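Local coordinates for BtGH115A (Bacteroides thetaiotaomicron, PDB 5BY3), which acts as a glycoside hydrolase of family GH115, a 4-O-methyl-alpha-glucuronidase with specificity for decorated arabinogalactans, at residues Arg524-Arg529 / Ala635-Asp640; Glu499-Thr504 / Lys572-Gln577; Leu578-Lys583 / Asn626-Lys631; His494-Glu499 / Leu519-Arg524. All coordinates share one frame; numbering follows the deposited sequence.

In the fold
The four contacts cluster on one side of the chain's centre, their centres 8 to 15 Å apart, contacts 2 and 4 being the closest pair. Contacts 1 and 4 share helix 523-543, contacts 2 and 3 share helix 552-580, and contact 4 begins at the end of helix 476-495. Along the chain contact 4 closes before contact 1 opens, contacts 2 and 4 share E499 and their segments alternate, as do those of contacts 1 and 2, and contact 3 is nested within the loop closed by contact 1. They join turns between these helices, and the irregular segment after helix 587-603, to a helical region between the parallel sheet of the TIM-barrel fold and the C-terminal antiparallel sheets.

Contact 1 (Arg524-Arg529 / Ala635-Asp640); sequences REINER and APMTAD
A salt bridge with poor hydrogen-bond geometry carries this contact: R524 NH1 lies 2.8 Å from D640 OD1, yet the N-H makes an angle of only 127° with the acceptor, so the bond is weak and the pairing owes more to charge than to direction. The guanidinium and carboxylate planes are turned 53° apart, and the side chains cross almost at a right angle. R524 CD lies beside D640 OD2, though the arginine is poorly ordered and such detail should be read lightly. With CG anti to the backbone N (chi1 180°), the arginine reaches over to the loop while its NH2 stays 3.6 Å from E528 OE1, one helical turn on; that oxygen sits above the guanidinium plane and offers charge alone. An arginine suits the place because it can serve both acids. Apart from this polar network, I526 CD1 meets the CE methyl of selenomethionine M637 at 4.1 Å, a light apolar touch. D640 OD1 is also hydrogen-bonded to S522 OG, which joins the loop acid to the start of helix 523-543. There S522 OG caps E525 N and E525 OE1 accepts from S522 N, a capping box.

Contact 2 (Glu499-Thr504 / Lys572-Gln577); sequences EFMGNT and KLLYAQ
The selenomethionine M501 packs against L573 and L574 in the tight part of this wholly apolar contact. The larger share of the surface is buried at L573, but the terminal methyl makes the closest approach: M501 CE is 3.6 Å from L574 CG and 3.7 Å from L574 CD2, with CD1 of the same leucine only slightly farther, so the methyl lies against the branch carbon with both leucine methyls close by. Two successive bends (chi2 -64°, chi3 -56°) fold the chain over to bring CE there. Nearer the backbone, M501 CB lies 3.7 Å from L573 CD1. A long, flexible, unbranched residue suits the spot, since its root can touch one leucine and its tip the next.

The other side is looser. L573 CD2 approaches G502 CA at 3.9 Å and the carbonyl of M501 at a similar range, and G502, lacking a side chain, offers only backbone to the leucine. M501 and G502 are the central pair of a type I beta turn from F500 to N503, closed by N503 N to F500 O at 3.1 Å. Beyond G502 the turn leads to the partly exposed N503, whose ND2 is tied to D518 O, so the buried apolar patch gives way to a more polar, more accessible border.

The turn faces helix 552-580, and M501 also reaches R529 of helix 523-543; L574 rests on I526 of that helix, and farther round helix 552-580 K572 and A576 lean on helix 587-603.

Contact 3 (Leu578-Lys583 / Asn626-Lys631); sequences LARHDK and NRVERK
The backbones are closest at R580 and K631, whose CA atoms are 6.0 Å apart, where the last turn of helix 552-580 passes an irregular but largely extended segment. Just past R580 the helix is terminated by two bonds, K583 N to L578 O and D582 N to A579 O, each 3.0 Å long, while D582 takes up a left-handed conformation (phi 65°). Beyond the extended segment, A633 is joined to R580 through the backbone.

R580 is the chief side chain. Its CG lies 3.3 Å from K631 O, and its CD meets K631 CD at 4.1 Å, so the aliphatic part of the arginine runs by the carbonyl and the lysine chain as the two cross obliquely. A bend at chi3 (-68°) then turns the guanidinium from this path. NH1 gives a hydrogen bond to a water at 2.7 Å, and the same water donates to E629 O at 2.8 Å, so one solvent molecule links the arginine to the loop backbone. V628 CG1 comes in at the guanidinium edge, 4.3 Å from NH1. The other terminal nitrogen, NH2, forms a salt bridge with D518, which probably eases the closeness of the like charges of R580 and K631, whose NE and NZ are 5.6 Å apart. Arginine suits this buried place because its methylene groups can pack while its several N-H groups face different partners; lysine, at the exposed border, needs only to pass its methylenes across those of the arginine.

The helix end itself is a Schellman motif, with D582 as the C-prime residue.

Contact 4 (His494-Glu499 / Leu519-Arg524); sequences HIRKPE and LPWSER
R496 touches W521 with its root and L519 with its outer half. CB stands 4.0 Å from W521 CH2, at the edge of the indole and near its plane. CG passes the selenium of M501, and a bend at chi2 (96°) then directs the chain beneath L519. There CD lies 3.9 Å from L519 CD2, and NE approaches the same methyl most closely, at 3.5 Å. CZ follows at 3.7 Å and NH2 at 4.0 Å, so one leucine methyl covers one face of the guanidinium, toward its rim. NE meanwhile donates to F500 O, and NH2 lies beside the side chain of N503.

An inverse gamma turn centred on P520, with a weak W521 N to L519 O bond, lies between the two partners; L519 CB sits 4.1 Å above the W521 ring plane, over the centre. I495 CG2 adds a modest touch to W521 CZ2 at 4.3 Å. With an alanine here the guanidinium is gone, which would probably leave F500 O without its NE donor and open a gap beneath L519 CD2.

The chemistry is thus divided: the arginine shows one face, near its rim, to a single methyl, while its N-H groups turn to polar partners, NE to F500 O and NH2 to a hydrogen bond of its own, which implies that a buried guanidinium can pack against leucine without giving up its polar bonds.

Contact 1 (Arg524-Arg529 / Ala635-Asp640)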
loop_
_atom_site.group_PDB
_atom_site.type_symbol
_atom_site.label_atom_id
_atom_site.label_comp_id
_atom_site.label_asym_id
_atom_site.label_seq_id
_atom_site.Cartn_x
_atom_site.Cartn_y
_atom_site.Cartn_z
ATOM N N ARG A 524 18.348 6.422 28.023
ATOM C CA ARG A 524 17.339 5.486 28.522
ATOM C C ARG A 524 16.404 5.001 27.385
ATOM O O ARG A 524 16.338 3.802 27.119
ATOM C CB ARG A 524 16.603 6.082 29.735
ATOM C CG ARG A 524 15.522 5.197 30.338
ATOM C CD ARG A 524 14.610 6.030 31.214
ATOM N NE ARG A 524 13.184 5.735 30.987
ATOM C CZ ARG A 524 12.400 6.288 30.050
ATOM N NH1 ARG A 524 12.875 7.191 29.197
ATOM N NH2 ARG A 524 11.118 5.930 29.960
ATOM N N GLU A 525 15.759 5.932 26.677
ATOM C CA GLU A 525 14.897 5.614 25.505
ATOM C C GLU A 525 15.626 4.806 24.408
ATOM O O GLU A 525 15.037 3.929 23.774
ATOM C CB GLU A 525 14.303 6.904 24.895
ATOM C CG GLU A 525 13.234 7.584 25.751
ATOM C CD GLU A 525 12.931 9.057 25.388
ATOM O OE1 GLU A 525 13.804 9.779 24.857
ATOM O OE2 GLU A 525 11.804 9.528 25.698
ATOM N N ILE A 526 16.909 5.098 24.203
ATOM C CA ILE A 526 17.710 4.393 23.203
ATOM C C ILE A 526 17.916 2.940 23.623
ATOM O O ILE A 526 17.627 2.018 22.844
ATOM C CB ILE A 526 19.049 5.113 22.941
ATOM C CG1 ILE A 526 18.810 6.417 22.197
ATOM C CG2 ILE A 526 19.994 4.239 22.141
ATOM C CD1 ILE A 526 19.964 7.385 22.279
ATOM N N ASN A 527 18.372 2.753 24.866
ATOM C CA ASN A 527 18.538 1.416 25.472
ATOM C C ASN A 527 17.265 0.604 25.466
ATOM O O ASN A 527 17.285 -0.563 25.068
ATOM C CB ASN A 527 19.082 1.526 26.896
ATOM C CG ASN A 527 20.530 1.959 26.911
ATOM O OD1 ASN A 527 21.236 1.743 25.946
ATOM N ND2 ASN A 527 20.961 2.579 27.989
ATOM N N GLU A 528 16.175 1.242 25.887
ATOM C CA GLU A 528 14.850 0.638 25.879
ATOM C C GLU A 528 14.501 0.150 24.457
ATOM O O GLU A 528 14.111 -1.006 24.281
ATOM C CB GLU A 528 13.839 1.628 26.480
ATOM C CG GLU A 528 12.432 1.102 26.704
ATOM C CD GLU A 528 11.582 2.019 27.576
ATOM O OE1 GLU A 528 12.114 3.019 28.114
ATOM O OE2 GLU A 528 10.366 1.736 27.735
ATOM N N ARG A 529 14.741 0.983 23.438
ATOM C CA ARG A 529 14.457 0.633 22.041
ATOM C C ARG A 529 15.420 -0.476 21.585
ATOM O O ARG A 529 14.990 -1.476 20.983
ATOM C CB ARG A 529 14.515 1.893 21.121
ATOM C CG ARG A 529 14.083 1.697 19.651
ATOM C CD ARG A 529 14.193 2.961 18.775
ATOM N NE ARG A 529 14.005 2.708 17.326
ATOM C CZ ARG A 529 12.815 2.667 16.691
ATOM N NH1 ARG A 529 11.658 2.902 17.344
ATOM N NH2 ARG A 529 12.784 2.412 15.380
ATOM N N ALA A 635 27.592 18.546 21.155
ATOM C CA ALA A 635 26.533 18.669 22.156
ATOM C C ALA A 635 26.442 17.445 23.103
ATOM O O ALA A 635 26.979 16.389 22.786
ATOM C CB ALA A 635 25.207 18.905 21.455
ATOM N N PRO A 636 25.773 17.591 24.271
ATOM C CA PRO A 636 25.426 16.400 25.068
ATOM C C PRO A 636 24.197 15.651 24.523
ATOM O O PRO A 636 23.635 16.056 23.520
ATOM C CB PRO A 636 25.123 16.975 26.458
ATOM C CG PRO A 636 24.734 18.393 26.225
ATOM C CD PRO A 636 25.441 18.847 24.979
HETATM N N MSE A 637 23.780 14.571 25.207
HETATM C CA MSE A 637 22.629 13.716 24.881
HETATM C C MSE A 637 21.415 14.404 25.381
HETATM O O MSE A 637 21.472 15.125 26.375
HETATM C CB MSE A 637 22.629 12.352 25.585
HETATM C CG MSE A 637 23.926 11.587 25.353
HETATM SE SE MSE A 637 23.658 9.705 24.870
HETATM C CE MSE A 637 22.965 10.027 23.051
ATOM N N THR A 638 20.297 14.186 24.697
ATOM C CA THR A 638 18.990 14.578 25.225
ATOM C C THR A 638 18.877 13.962 26.606
ATOM O O THR A 638 19.212 12.807 26.801
ATOM C CB THR A 638 17.847 14.109 24.293
ATOM O OG1 THR A 638 17.999 14.772 23.034
ATOM C CG2 THR A 638 16.464 14.420 24.883
ATOM N N ALA A 639 18.462 14.787 27.556
ATOM C CA ALA A 639 18.202 14.383 28.924
ATOM C C ALA A 639 16.817 13.779 28.980
ATOM O O ALA A 639 15.913 14.204 28.249
ATOM C CB ALA A 639 18.290 15.585 29.846
ATOM N N ASP A 640 16.676 12.778 29.845
ATOM C CA ASP A 640 15.402 12.147 30.143
ATOM C C ASP A 640 14.564 13.187 30.862
ATOM O O ASP A 640 15.066 13.932 31.703
ATOM C CB ASP A 640 15.667 10.938 31.044
ATOM C CG ASP A 640 14.779 9.758 30.737
ATOM O OD1 ASP A 640 14.590 9.398 29.548
ATOM O OD2 ASP A 640 14.278 9.165 31.709
#

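Contact 2 (Glu499-Thr504 / Lys572-Gln577)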
loop_
_atom_site.group_PDB
_atom_site.type_symbol
_atom_site.label_atom_id
_atom_site.label_comp_id
_atom_site.label_asym_id
_atom_site.label_seq_id
_atom_site.Cartn_x
_atom_site.Cartn_y
_atom_site.Cartn_z
ATOM N N GLU A 499 14.815 3.393 7.600
ATOM C CA GLU A 499 15.359 4.391 6.710
ATOM C C GLU A 499 15.408 5.784 7.296
ATOM O O GLU A 499 16.248 6.545 6.866
ATOM C CB GLU A 499 14.572 4.418 5.392
ATOM C CG GLU A 499 14.618 3.121 4.602
ATOM C CD GLU A 499 13.448 2.205 4.910
ATOM O OE1 GLU A 499 12.934 2.338 6.031
ATOM O OE2 GLU A 499 13.046 1.339 4.052
ATOM N N PHE A 500 14.561 6.118 8.283
ATOM C CA PHE A 500 14.617 7.421 9.012
ATOM C C PHE A 500 15.573 7.496 10.244
ATOM O O PHE A 500 15.651 8.541 10.921
ATOM C CB PHE A 500 13.219 7.928 9.455
ATOM C CG PHE A 500 12.127 7.822 8.419
ATOM C CD1 PHE A 500 12.397 7.705 7.045
ATOM C CD2 PHE A 500 10.774 7.875 8.841
ATOM C CE1 PHE A 500 11.338 7.572 6.116
ATOM C CE2 PHE A 500 9.717 7.790 7.921
ATOM C CZ PHE A 500 9.995 7.636 6.546
HETATM N N MSE A 501 16.305 6.426 10.537
HETATM C CA MSE A 501 17.074 6.328 11.804
HETATM C C MSE A 501 18.327 7.148 11.814
HETATM O O MSE A 501 18.940 7.302 12.869
HETATM C CB MSE A 501 17.471 4.893 12.163
HETATM C CG MSE A 501 16.242 4.095 12.586
HETATM SE SE MSE A 501 15.457 4.814 14.233
HETATM C CE MSE A 501 17.029 4.724 15.391
ATOM N N GLY A 502 18.728 7.671 10.652
ATOM C CA GLY A 502 19.837 8.612 10.568
ATOM C C GLY A 502 19.465 10.050 10.898
ATOM O O GLY A 502 20.362 10.902 11.065
ATOM N N ASN A 503 18.155 10.339 10.997
ATOM C CA ASN A 503 17.667 11.719 11.163
ATOM C C ASN A 503 18.247 12.631 10.054
ATOM O O ASN A 503 18.746 13.720 10.322
ATOM C CB ASN A 503 18.006 12.258 12.592
ATOM C CG ASN A 503 17.182 13.501 12.992
ATOM O OD1 ASN A 503 16.126 13.798 12.403
ATOM N ND2 ASN A 503 17.668 14.230 14.006
ATOM N N THR A 504 18.239 12.153 8.817
ATOM C CA THR A 504 18.742 12.924 7.679
ATOM C C THR A 504 17.530 13.329 6.824
ATOM O O THR A 504 16.417 12.877 7.054
ATOM C CB THR A 504 19.711 12.086 6.793
ATOM O OG1 THR A 504 19.080 10.868 6.422
ATOM C CG2 THR A 504 21.015 11.751 7.499
ATOM N N LYS A 572 22.898 -0.272 14.196
ATOM C CA LYS A 572 23.963 0.438 13.491
ATOM C C LYS A 572 23.938 1.914 13.834
ATOM O O LYS A 572 24.990 2.527 14.144
ATOM C CB LYS A 572 23.850 0.267 11.966
ATOM C CG LYS A 572 25.000 0.908 11.145
ATOM C CD LYS A 572 24.687 0.925 9.650
ATOM C CE LYS A 572 23.781 2.097 9.240
ATOM N NZ LYS A 572 23.544 2.113 7.775
ATOM N N LEU A 573 22.735 2.470 13.787
ATOM C CA LEU A 573 22.549 3.896 13.972
ATOM C C LEU A 573 22.462 4.266 15.452
ATOM O O LEU A 573 22.963 5.319 15.840
ATOM C CB LEU A 573 21.354 4.426 13.103
ATOM C CG LEU A 573 21.784 4.412 11.616
ATOM C CD1 LEU A 573 20.740 3.900 10.644
ATOM C CD2 LEU A 573 22.356 5.745 11.171
ATOM N N LEU A 574 21.849 3.424 16.289
ATOM C CA LEU A 574 21.805 3.775 17.709
ATOM C C LEU A 574 23.136 3.585 18.457
ATOM O O LEU A 574 23.479 4.453 19.273
ATOM C CB LEU A 574 20.635 3.134 18.429
ATOM C CG LEU A 574 19.324 3.744 17.962
ATOM C CD1 LEU A 574 18.181 3.034 18.662
ATOM C CD2 LEU A 574 19.288 5.236 18.237
ATOM N N TYR A 575 23.882 2.499 18.179
ATOM C CA TYR A 575 25.233 2.337 18.754
ATOM C C TYR A 575 26.128 3.475 18.286
ATOM O O TYR A 575 26.910 4.000 19.053
ATOM C CB TYR A 575 25.901 1.024 18.355
ATOM C CG TYR A 575 25.293 -0.276 18.876
ATOM C CD1 TYR A 575 24.711 -0.359 20.146
ATOM C CD2 TYR A 575 25.387 -1.458 18.099
ATOM C CE1 TYR A 575 24.167 -1.550 20.607
ATOM C CE2 TYR A 575 24.865 -2.666 18.554
ATOM C CZ TYR A 575 24.258 -2.716 19.808
ATOM O OH TYR A 575 23.735 -3.926 20.246
ATOM N N ALA A 576 25.989 3.851 17.011
ATOM C CA ALA A 576 26.687 4.996 16.450
ATOM C C ALA A 576 26.425 6.281 17.248
ATOM O O ALA A 576 27.370 7.081 17.485
ATOM C CB ALA A 576 26.298 5.179 14.993
ATOM N N GLN A 577 25.161 6.470 17.669
ATOM C CA GLN A 577 24.796 7.661 18.440
ATOM C C GLN A 577 25.420 7.607 19.846
ATOM O O GLN A 577 25.948 8.619 20.336
ATOM C CB GLN A 577 23.284 7.865 18.503
ATOM C CG GLN A 577 22.844 8.932 19.499
ATOM C CD GLN A 577 21.459 9.471 19.233
ATOM O OE1 GLN A 577 20.882 9.253 18.168
ATOM N NE2 GLN A 577 20.922 10.192 20.195
#

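Contact 3 (Leu578-Lys583 / Asn626-Lys631)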
loop_
_atom_site.group_PDB
_atom_site.type_symbol
_atom_site.label_atom_id
_atom_site.label_comp_id
_atom_site.label_asym_id
_atom_site.label_seq_id
_atom_site.Cartn_x
_atom_site.Cartn_y
_atom_site.Cartn_z
ATOM N N LEU A 578 25.352 6.431 20.480
ATOM C CA LEU A 578 26.002 6.205 21.781
ATOM C C LEU A 578 27.517 6.353 21.672
ATOM O O LEU A 578 28.113 6.934 22.567
ATOM C CB LEU A 578 25.639 4.857 22.373
ATOM C CG LEU A 578 24.176 4.585 22.714
ATOM C CD1 LEU A 578 24.029 3.108 22.984
ATOM C CD2 LEU A 578 23.659 5.436 23.863
ATOM N N ALA A 579 28.096 5.905 20.550
ATOM C CA ALA A 579 29.534 6.006 20.277
ATOM C C ALA A 579 30.074 7.430 20.114
ATOM O O ALA A 579 31.132 7.736 20.659
ATOM C CB ALA A 579 29.911 5.155 19.070
ATOM N N ARG A 580 29.370 8.271 19.347
ATOM C CA ARG A 580 29.643 9.720 19.252
ATOM C C ARG A 580 29.773 10.376 20.612
ATOM O O ARG A 580 30.559 11.300 20.768
ATOM C CB ARG A 580 28.521 10.462 18.477
ATOM C CG ARG A 580 28.581 10.315 16.956
ATOM C CD ARG A 580 27.689 11.329 16.237
ATOM N NE ARG A 580 26.247 11.105 16.456
ATOM C CZ ARG A 580 25.492 10.268 15.749
ATOM N NH1 ARG A 580 26.013 9.526 14.762
ATOM N NH2 ARG A 580 24.211 10.150 16.040
ATOM N N HIS A 581 28.945 9.948 21.572
ATOM C CA HIS A 581 28.977 10.508 22.926
ATOM C C HIS A 581 29.828 9.676 23.918
ATOM O O HIS A 581 29.686 9.842 25.122
ATOM C CB HIS A 581 27.548 10.708 23.481
ATOM C CG HIS A 581 26.759 11.750 22.758
ATOM N ND1 HIS A 581 26.015 11.469 21.625
ATOM C CD2 HIS A 581 26.592 13.070 23.005
ATOM C CE1 HIS A 581 25.433 12.577 21.200
ATOM N NE2 HIS A 581 25.758 13.561 22.025
ATOM N N ASP A 582 30.705 8.801 23.407
ATOM C CA ASP A 582 31.739 8.131 24.218
ATOM C C ASP A 582 31.076 7.204 25.249
ATOM O O ASP A 582 31.515 7.097 26.401
ATOM C CB ASP A 582 32.647 9.202 24.885
ATOM C CG ASP A 582 34.099 8.769 25.032
ATOM O OD1 ASP A 582 34.783 8.595 23.991
ATOM O OD2 ASP A 582 34.565 8.652 26.195
ATOM N N LYS A 583 29.999 6.550 24.815
ATOM C CA LYS A 583 29.195 5.673 25.678
ATOM C C LYS A 583 29.085 4.243 25.128
ATOM O O LYS A 583 28.353 3.400 25.702
ATOM C CB LYS A 583 27.794 6.258 25.878
ATOM C CG LYS A 583 27.820 7.665 26.392
ATOM C CD LYS A 583 26.658 7.997 27.284
ATOM C CE LYS A 583 27.200 8.823 28.440
ATOM N NZ LYS A 583 26.252 9.901 28.802
ATOM N N ASN A 626 24.949 3.748 4.578
ATOM C CA ASN A 626 26.394 3.498 4.627
ATOM C C ASN A 626 26.860 3.051 6.019
ATOM O O ASN A 626 26.107 3.175 6.984
ATOM C CB ASN A 626 27.145 4.785 4.264
ATOM C CG ASN A 626 26.980 5.183 2.813
ATOM O OD1 ASN A 626 27.007 6.373 2.498
ATOM N ND2 ASN A 626 26.822 4.198 1.922
ATOM N N ARG A 627 28.116 2.587 6.153
ATOM C CA ARG A 627 28.698 2.533 7.512
ATOM C C ARG A 627 28.715 3.963 7.974
ATOM O O ARG A 627 28.855 4.880 7.163
ATOM C CB ARG A 627 30.110 2.013 7.568
ATOM C CG ARG A 627 30.265 0.533 7.427
ATOM C CD ARG A 627 31.741 0.182 7.178
ATOM N NE ARG A 627 31.849 -1.257 6.935
ATOM C CZ ARG A 627 31.888 -1.841 5.734
ATOM N NH1 ARG A 627 31.846 -1.133 4.592
ATOM N NH2 ARG A 627 31.948 -3.169 5.680
ATOM N N VAL A 628 28.583 4.146 9.278
ATOM C CA VAL A 628 28.506 5.480 9.840
ATOM C C VAL A 628 29.896 6.138 9.971
ATOM O O VAL A 628 30.843 5.545 10.530
ATOM C CB VAL A 628 27.754 5.461 11.188
ATOM C CG1 VAL A 628 27.731 6.840 11.807
ATOM C CG2 VAL A 628 26.330 4.993 10.983
ATOM N N GLU A 629 29.994 7.367 9.476
ATOM C CA GLU A 629 31.155 8.249 9.711
ATOM C C GLU A 629 31.426 8.453 11.218
ATOM O O GLU A 629 30.592 8.975 11.962
ATOM C CB GLU A 629 30.935 9.593 8.996
ATOM C CG GLU A 629 32.177 10.452 8.771
ATOM C CD GLU A 629 31.853 11.879 8.307
ATOM O OE1 GLU A 629 30.689 12.346 8.474
ATOM O OE2 GLU A 629 32.780 12.547 7.779
ATOM N N ARG A 630 32.604 8.025 11.651
ATOM C CA ARG A 630 33.067 8.205 13.026
ATOM C C ARG A 630 33.517 9.655 13.315
ATOM O O ARG A 630 34.339 10.231 12.587
ATOM C CB ARG A 630 34.203 7.230 13.307
ATOM C CG ARG A 630 33.855 5.766 13.039
ATOM C CD ARG A 630 34.838 4.863 13.749
ATOM N NE ARG A 630 34.646 3.462 13.409
ATOM C CZ ARG A 630 35.317 2.457 13.969
ATOM N NH1 ARG A 630 36.239 2.679 14.923
ATOM N NH2 ARG A 630 35.053 1.216 13.580
ATOM N N LYS A 631 32.960 10.231 14.371
ATOM C CA LYS A 631 33.204 11.616 14.766
ATOM C C LYS A 631 32.670 11.752 16.173
ATOM O O LYS A 631 31.784 11.006 16.553
ATOM C CB LYS A 631 32.594 12.618 13.740
ATOM C CG LYS A 631 31.551 13.633 14.193
ATOM C CD LYS A 631 30.180 13.309 13.600
ATOM C CE LYS A 631 29.239 14.506 13.636
ATOM N NZ LYS A 631 28.304 14.456 12.470
HETATM O O HOH W 1 28.200 9.817 13.212
#

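Contact 4 (His494-Glu499 / Leu519-Arg524)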
loop_
_atom_site.group_PDB
_atom_site.type_symbol
_atom_site.label_atom_id
_atom_site.label_comp_id
_atom_site.label_asym_id
_atom_site.label_seq_id
_atom_site.Cartn_x
_atom_site.Cartn_y
_atom_site.Cartn_z
ATOM N N HIS A 494 6.723 2.559 13.031
ATOM C CA HIS A 494 5.815 3.710 13.025
ATOM C C HIS A 494 6.479 4.859 13.778
ATOM O O HIS A 494 6.407 6.023 13.380
ATOM C CB HIS A 494 4.501 3.285 13.691
ATOM C CG HIS A 494 3.411 4.316 13.687
ATOM N ND1 HIS A 494 2.572 4.511 12.608
ATOM C CD2 HIS A 494 2.958 5.145 14.665
ATOM C CE1 HIS A 494 1.676 5.443 12.909
ATOM N NE2 HIS A 494 1.876 5.836 14.155
ATOM N N ILE A 495 7.154 4.522 14.859
ATOM C CA ILE A 495 7.860 5.493 15.674
ATOM C C ILE A 495 9.003 6.112 14.873
ATOM O O ILE A 495 9.224 7.313 14.901
ATOM C CB ILE A 495 8.308 4.820 16.990
ATOM C CG1 ILE A 495 7.036 4.599 17.853
ATOM C CG2 ILE A 495 9.344 5.652 17.743
ATOM C CD1 ILE A 495 7.194 3.811 19.131
ATOM N N ARG A 496 9.702 5.278 14.127
ATOM C CA ARG A 496 10.742 5.728 13.248
ATOM C C ARG A 496 11.119 4.533 12.412
ATOM O O ARG A 496 11.545 3.504 12.932
ATOM C CB ARG A 496 11.929 6.222 14.041
ATOM C CG ARG A 496 12.829 7.090 13.200
ATOM C CD ARG A 496 12.512 8.557 13.416
ATOM N NE ARG A 496 13.342 9.386 12.535
ATOM C CZ ARG A 496 13.262 10.712 12.438
ATOM N NH1 ARG A 496 12.370 11.384 13.171
ATOM N NH2 ARG A 496 14.060 11.352 11.582
ATOM N N LYS A 497 10.882 4.662 11.117
ATOM C CA LYS A 497 11.250 3.673 10.118
ATOM C C LYS A 497 12.762 3.429 10.115
ATOM O O LYS A 497 13.539 4.326 10.458
ATOM C CB LYS A 497 10.812 4.168 8.753
ATOM C CG LYS A 497 9.307 4.132 8.535
ATOM C CD LYS A 497 8.879 4.396 7.094
ATOM C CE LYS A 497 7.603 3.629 6.696
ATOM N NZ LYS A 497 6.307 4.087 7.291
ATOM N N PRO A 498 13.188 2.215 9.738
ATOM C CA PRO A 498 14.625 1.965 9.557
ATOM C C PRO A 498 15.360 3.036 8.758
ATOM O O PRO A 498 16.378 3.537 9.226
ATOM C CB PRO A 498 14.643 0.651 8.811
ATOM C CG PRO A 498 13.482 -0.071 9.425
ATOM C CD PRO A 498 12.410 0.966 9.592
ATOM N N GLU A 499 14.815 3.393 7.600
ATOM C CA GLU A 499 15.359 4.391 6.710
ATOM C C GLU A 499 15.408 5.784 7.296
ATOM O O GLU A 499 16.248 6.545 6.866
ATOM C CB GLU A 499 14.572 4.418 5.392
ATOM C CG GLU A 499 14.618 3.121 4.602
ATOM C CD GLU A 499 13.448 2.205 4.910
ATOM O OE1 GLU A 499 12.934 2.338 6.031
ATOM O OE2 GLU A 499 13.046 1.339 4.052
ATOM N N LEU A 519 19.111 11.402 16.982
ATOM C CA LEU A 519 17.681 11.506 17.130
ATOM C C LEU A 519 17.496 12.163 18.484
ATOM O O LEU A 519 18.349 11.960 19.353
ATOM C CB LEU A 519 17.053 10.112 17.078
ATOM C CG LEU A 519 17.164 9.507 15.674
ATOM C CD1 LEU A 519 17.310 8.022 15.778
ATOM C CD2 LEU A 519 15.966 9.867 14.810
ATOM N N PRO A 520 16.420 12.980 18.671
ATOM C CA PRO A 520 16.296 13.669 19.983
ATOM C C PRO A 520 15.739 12.748 21.087
ATOM O O PRO A 520 14.636 12.994 21.637
ATOM C CB PRO A 520 15.355 14.856 19.681
ATOM C CG PRO A 520 14.578 14.462 18.435
ATOM C CD PRO A 520 15.363 13.383 17.708
ATOM N N TRP A 521 16.485 11.678 21.389
ATOM C CA TRP A 521 16.060 10.697 22.388
ATOM C C TRP A 521 17.126 10.542 23.494
ATOM O O TRP A 521 18.309 10.725 23.241
ATOM C CB TRP A 521 15.754 9.340 21.740
ATOM C CG TRP A 521 14.732 9.291 20.613
ATOM C CD1 TRP A 521 13.750 10.233 20.294
ATOM C CD2 TRP A 521 14.565 8.221 19.669
ATOM N NE1 TRP A 521 13.018 9.802 19.195
ATOM C CE2 TRP A 521 13.507 8.585 18.789
ATOM C CE3 TRP A 521 15.225 6.997 19.463
ATOM C CZ2 TRP A 521 13.094 7.760 17.759
ATOM C CZ3 TRP A 521 14.834 6.210 18.453
ATOM C CH2 TRP A 521 13.760 6.566 17.612
ATOM N N SER A 522 16.702 10.219 24.713
ATOM C CA SER A 522 17.627 10.011 25.827
ATOM C C SER A 522 18.338 8.671 25.731
ATOM O O SER A 522 17.854 7.768 25.073
ATOM C CB SER A 522 16.847 10.001 27.122
ATOM O OG SER A 522 16.040 8.828 27.149
ATOM N N GLU A 523 19.463 8.538 26.424
ATOM C CA GLU A 523 20.132 7.251 26.625
ATOM C C GLU A 523 19.198 6.123 27.046
ATOM O O GLU A 523 19.226 5.022 26.458
ATOM C CB GLU A 523 21.293 7.374 27.604
ATOM C CG GLU A 523 22.435 6.453 27.182
ATOM C CD GLU A 523 23.535 6.279 28.219
ATOM O OE1 GLU A 523 23.798 7.235 28.973
ATOM O OE2 GLU A 523 24.152 5.191 28.238
ATOM N N ARG A 524 18.348 6.422 28.023
ATOM C CA ARG A 524 17.339 5.486 28.522
ATOM C C ARG A 524 16.404 5.001 27.385
ATOM O O ARG A 524 16.338 3.802 27.119
ATOM C CB ARG A 524 16.603 6.082 29.735
ATOM C CG ARG A 524 15.522 5.197 30.338
ATOM C CD ARG A 524 14.610 6.030 31.214
ATOM N NE ARG A 524 13.184 5.735 30.987
ATOM C CZ ARG A 524 12.400 6.288 30.050
ATOM N NH1 ARG A 524 12.875 7.191 29.197
ATOM N NH2 ARG A 524 11.118 5.930 29.960
#